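Local coordinates for protein OS-9 homolog (Saccharomyces cerevisiae, PDB 2YMA), which acts as an endoplasmic reticulum lectin that targets misfolded lumenal glycoproteins for degradation with the HRD1 ubiquitin ligase complex, and forms homodimers through the domain described here, at residues L19-Y24 and Y55-N60; K36-D41 and V92-R97. One frame throughout, in Å; residues are numbered along the deposited sequence.

Contact 1: residues L19-Y24 and Y55-N60; sequences LGSGIY and YQKFGN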
# COMPACT_ATOMS: atom_id res chain seq x y z
N LEU A 19 -10.94 5.65 18.94
CA LEU A 19 -10.65 4.22 18.83
C LEU A 19 -10.06 3.68 20.13
O LEU A 19 -9.85 2.47 20.30
CB LEU A 19 -9.70 3.95 17.67
CG LEU A 19 -10.20 4.37 16.28
CD1 LEU A 19 -9.29 3.80 15.21
CD2 LEU A 19 -11.63 3.89 16.08
N GLY A 20 -9.77 4.60 21.04
CA GLY A 20 -9.14 4.23 22.29
C GLY A 20 -7.63 4.31 22.20
O GLY A 20 -7.07 4.55 21.13
N SER A 21 -6.98 4.12 23.35
CA SER A 21 -5.52 4.16 23.45
C SER A 21 -4.92 5.47 22.93
O SER A 21 -3.82 5.47 22.40
CB SER A 21 -4.90 2.97 22.72
OG SER A 21 -5.24 1.73 23.33
N GLY A 22 -5.65 6.58 23.09
CA GLY A 22 -5.20 7.87 22.58
C GLY A 22 -5.17 7.98 21.06
O GLY A 22 -4.44 8.81 20.51
N ILE A 23 -5.96 7.15 20.37
CA ILE A 23 -5.97 7.15 18.91
C ILE A 23 -7.36 7.48 18.38
O ILE A 23 -8.37 6.97 18.88
CB ILE A 23 -5.51 5.78 18.35
CG1 ILE A 23 -4.12 5.44 18.90
CG2 ILE A 23 -5.49 5.79 16.83
CD1 ILE A 23 -3.63 4.06 18.51
N TYR A 24 -7.42 8.34 17.36
CA TYR A 24 -8.71 8.70 16.77
C TYR A 24 -8.79 8.42 15.28
O TYR A 24 -7.85 8.70 14.53
CB TYR A 24 -8.98 10.19 16.98
CG TYR A 24 -9.33 10.53 18.39
CD1 TYR A 24 -8.32 10.80 19.32
CD2 TYR A 24 -10.66 10.59 18.81
CE1 TYR A 24 -8.63 11.12 20.65
CE2 TYR A 24 -10.99 10.90 20.12
CZ TYR A 24 -9.97 11.17 21.04
OH TYR A 24 -10.29 11.50 22.34
N TYR A 55 2.69 -0.77 18.82
CA TYR A 55 1.97 -1.82 18.11
C TYR A 55 0.77 -2.34 18.89
O TYR A 55 -0.28 -2.62 18.31
CB TYR A 55 2.90 -2.98 17.75
CG TYR A 55 3.94 -2.58 16.74
CD1 TYR A 55 3.65 -2.56 15.38
CD2 TYR A 55 5.22 -2.21 17.14
CE1 TYR A 55 4.60 -2.19 14.45
CE2 TYR A 55 6.18 -1.84 16.21
CZ TYR A 55 5.86 -1.84 14.87
OH TYR A 55 6.83 -1.46 13.97
N GLN A 56 0.94 -2.46 20.20
CA GLN A 56 -0.11 -3.00 21.05
C GLN A 56 -1.31 -2.05 21.14
O GLN A 56 -2.47 -2.48 21.11
CB GLN A 56 0.44 -3.36 22.44
CG GLN A 56 -0.15 -4.66 22.99
CD GLN A 56 0.59 -5.89 22.50
OE1 GLN A 56 1.71 -5.79 22.03
NE2 GLN A 56 -0.05 -7.05 22.62
N LYS A 57 -1.05 -0.75 21.22
CA LYS A 57 -2.12 0.24 21.23
C LYS A 57 -2.83 0.32 19.88
O LYS A 57 -4.05 0.36 19.82
CB LYS A 57 -1.58 1.60 21.64
CG LYS A 57 -1.13 1.64 23.08
CD LYS A 57 -0.51 2.98 23.44
CE LYS A 57 -0.21 3.08 24.93
NZ LYS A 57 0.66 4.26 25.23
N PHE A 58 -2.05 0.36 18.81
CA PHE A 58 -2.63 0.43 17.48
C PHE A 58 -3.41 -0.84 17.14
O PHE A 58 -4.46 -0.78 16.52
CB PHE A 58 -1.56 0.73 16.43
CG PHE A 58 -1.39 2.20 16.17
CD1 PHE A 58 -0.58 2.97 16.97
CD2 PHE A 58 -2.07 2.81 15.13
CE1 PHE A 58 -0.43 4.33 16.74
CE2 PHE A 58 -1.94 4.16 14.90
CZ PHE A 58 -1.11 4.93 15.70
N GLY A 59 -2.90 -1.98 17.59
CA GLY A 59 -3.66 -3.22 17.46
C GLY A 59 -5.08 -3.06 18.00
O GLY A 59 -6.04 -3.43 17.33
N ASN A 60 -5.20 -2.50 19.20
CA ASN A 60 -6.51 -2.31 19.83
C ASN A 60 -7.39 -1.34 19.05
O ASN A 60 -8.59 -1.59 18.85
CB ASN A 60 -6.36 -1.79 21.27
CG ASN A 60 -5.64 -2.75 22.17
OD1 ASN A 60 -5.68 -3.97 21.97
ND2 ASN A 60 -4.95 -2.21 23.18
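A beta hairpin packs its turn against helix 52-67 here, with S21 and I23 meeting K57, F58 and N60. The main contact is a CH-pi interaction. I23 CD1 sits over one face of the F58 ring, 3.5 Å from the ring centroid and 9° off the ring normal. The methyl is almost centred over the ring, at similar distances from all six carbons. The I23 side chain gets there by setting CG1 anti to its carbonyl carbon (chi1 -56°) and then running on extended to CD1. The two side chains cross at about a right angle. The same methyl lies 3.9 Å from K57 O.

The hairpin joins strands 14-20 and 23-28. A type I' turn runs from G20 to I23. I23 N donates to G20 O at 2.9 Å, and L19 N donates to I23 O, so L19 and G20 both face I23 as a classic beta bulge. At G20 the backbone angles would jam a CB against L19 O, which calls for glycine; at G22 positive phi favours it. S21 is thereby presented to the helix. Its CB lies 3.8 Å from K57 CB. S21 OG is 4.0 Å from N60 ND2, too far for a hydrogen bond.

No hydrogen bond crosses between 19-24 and 55-60; the two are joined by packing. The K57 side chain touches S21 chiefly with CB and CG. Beyond these its extended chain leads away from the hairpin, and NZ makes a salt bridge to D41. F58 sets out pointing away from the hairpin, but its ring turns back to face I23 CD1. F116 meets that ring edge-to-face, and L37, V39 and I114 also pack against F58. L19 lies deeper, against A61 and M65 of the same helix.

Contact 2: residues K36-D41 and V92-R97; sequences KLMVTD and VDMKDR
K36 and D96 form a salt bridge across the contact, with K36 NZ 2.7 Å from D96 OD1. The lysine meets that oxygen on the syn side, 16° out of the carboxylate plane. The K36 chain is extended beyond CG, and its outer part crosses V92 CG1 on the way. On the backbone, V92 is gripped by the residues either side of M38. V92 N donates to L37 O at 2.8 Å, and V39 N donates to V92 O at 3.0 Å. M38 CA adds a CA-H...O contact to V92 O.

Further along, M94 CG packs on T40 CG2 at 3.6 Å, their side chains crossing at about a right angle. M38 SD lies 3.9 Å from M94 CA.

The second shell fixes the 92-97 turn. D93 OD1 accepts from K95 N, an Asx turn, and from R97 N. The two donors reach it from opposite faces of the carboxylate. R97 NE makes a weak bond to D93 OD2, within a salt bridge. A type I turn from D93 to D96 is closed by D96 N to D93 O at 2.9 Å. It links strands 84-92 and 98-106, and holds D96 near K36.

The M38-V92 bridge is parallel. It pairs strand 36-39 with strand 84-92, and helix 52-67 lies between them in the chain, packed on L37 and V39: a beta-alpha-beta crossover.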
# COMPACT_ATOMS: atom_id res chain seq x y z
N LYS A 36 -7.93 9.41 7.96
CA LYS A 36 -6.64 9.57 8.62
C LYS A 36 -6.75 8.99 10.01
O LYS A 36 -7.86 8.72 10.49
CB LYS A 36 -6.32 11.05 8.84
CG LYS A 36 -5.75 11.83 7.70
CD LYS A 36 -5.34 13.20 8.24
CE LYS A 36 -4.68 14.05 7.18
NZ LYS A 36 -4.35 15.39 7.71
N LEU A 37 -5.61 8.87 10.69
CA LEU A 37 -5.58 8.52 12.11
C LEU A 37 -4.85 9.61 12.89
O LEU A 37 -3.85 10.17 12.43
CB LEU A 37 -4.87 7.18 12.34
CG LEU A 37 -5.51 5.94 11.72
CD1 LEU A 37 -4.60 4.73 11.85
CD2 LEU A 37 -6.92 5.68 12.27
N MET A 38 -5.34 9.89 14.10
CA MET A 38 -4.71 10.92 14.92
C MET A 38 -4.31 10.42 16.30
O MET A 38 -5.14 9.91 17.07
CB MET A 38 -5.61 12.14 15.08
CG MET A 38 -4.98 13.21 15.94
SD MET A 38 -6.07 14.63 16.19
CE MET A 38 -7.40 13.88 17.13
N VAL A 39 -3.03 10.60 16.62
CA VAL A 39 -2.50 10.17 17.91
C VAL A 39 -2.49 11.35 18.86
O VAL A 39 -1.99 12.42 18.52
CB VAL A 39 -1.08 9.59 17.76
CG1 VAL A 39 -0.52 9.20 19.12
CG2 VAL A 39 -1.11 8.38 16.84
N THR A 40 -3.07 11.16 20.04
CA THR A 40 -3.13 12.21 21.06
C THR A 40 -2.32 11.81 22.29
O THR A 40 -2.10 12.61 23.20
CB THR A 40 -4.58 12.54 21.46
OG1 THR A 40 -5.18 11.38 22.05
CG2 THR A 40 -5.39 12.95 20.23
N ASP A 41 -1.86 10.56 22.31
CA ASP A 41 -1.11 10.00 23.42
C ASP A 41 0.32 10.54 23.47
O ASP A 41 1.07 10.42 22.50
CB ASP A 41 -1.09 8.47 23.27
CG ASP A 41 -0.57 7.75 24.50
OD1 ASP A 41 0.09 8.39 25.36
OD2 ASP A 41 -0.82 6.53 24.60
N VAL A 92 -1.33 11.38 11.92
CA VAL A 92 -0.95 12.75 12.26
C VAL A 92 -1.13 12.98 13.76
O VAL A 92 -1.82 12.22 14.43
CB VAL A 92 -1.79 13.79 11.48
CG1 VAL A 92 -1.66 13.57 9.98
CG2 VAL A 92 -3.25 13.75 11.93
N ASP A 93 -0.50 14.04 14.27
CA ASP A 93 -0.74 14.48 15.64
C ASP A 93 -1.85 15.51 15.73
O ASP A 93 -2.54 15.79 14.74
CB ASP A 93 0.54 15.05 16.27
CG ASP A 93 1.02 16.30 15.56
OD1 ASP A 93 0.21 16.94 14.85
OD2 ASP A 93 2.22 16.65 15.72
N MET A 94 -2.01 16.11 16.90
CA MET A 94 -3.12 17.03 17.15
C MET A 94 -3.00 18.36 16.41
O MET A 94 -3.96 19.12 16.35
CB MET A 94 -3.27 17.28 18.64
CG MET A 94 -3.90 16.11 19.38
SD MET A 94 -4.18 16.54 21.10
CE MET A 94 -2.51 16.49 21.74
N LYS A 95 -1.82 18.63 15.86
CA LYS A 95 -1.63 19.81 15.03
C LYS A 95 -1.53 19.41 13.55
O LYS A 95 -0.94 20.13 12.73
CB LYS A 95 -0.39 20.60 15.48
N ASP A 96 -2.11 18.26 13.23
CA ASP A 96 -2.17 17.73 11.87
C ASP A 96 -0.82 17.59 11.16
O ASP A 96 -0.71 17.71 9.94
CB ASP A 96 -3.13 18.56 11.00
CG ASP A 96 -3.74 17.74 9.89
OD1 ASP A 96 -4.05 16.56 10.13
OD2 ASP A 96 -3.91 18.28 8.77
N ARG A 97 0.22 17.31 11.94
CA ARG A 97 1.53 17.08 11.37
C ARG A 97 1.76 15.59 11.16
O ARG A 97 1.46 14.78 12.05
CB ARG A 97 2.60 17.68 12.28
CG ARG A 97 2.51 19.19 12.38
CD ARG A 97 3.39 19.70 13.51
NE ARG A 97 2.85 19.31 14.81
CZ ARG A 97 3.40 19.64 15.97
NH1 ARG A 97 4.51 20.37 16.00
NH2 ARG A 97 2.84 19.25 17.11

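Both contacts lie in the Yos9 dimerization domain, with centres 12 Å apart. Their segments alternate along the chain: 19-24, 36-41, 55-60, then 92-97. Contact 1 sets a hairpin against helix 52-67, while contact 2 joins strand 36-39 to the end of strand 84-92 and the turn after it. They share one mixed sheet, in which strands 23-28 and 36-39 are antiparallel neighbours. G22 O lies 2.8 Å from T40 N, a probable hydrogen bond between these neighbours. F58 CZ packs on V39 CG2 at 3.6 Å, so the helix bears on both contacts. No other chain of the assembly touches either one. Both thus probably belong to the subunit fold rather than the dimer interface.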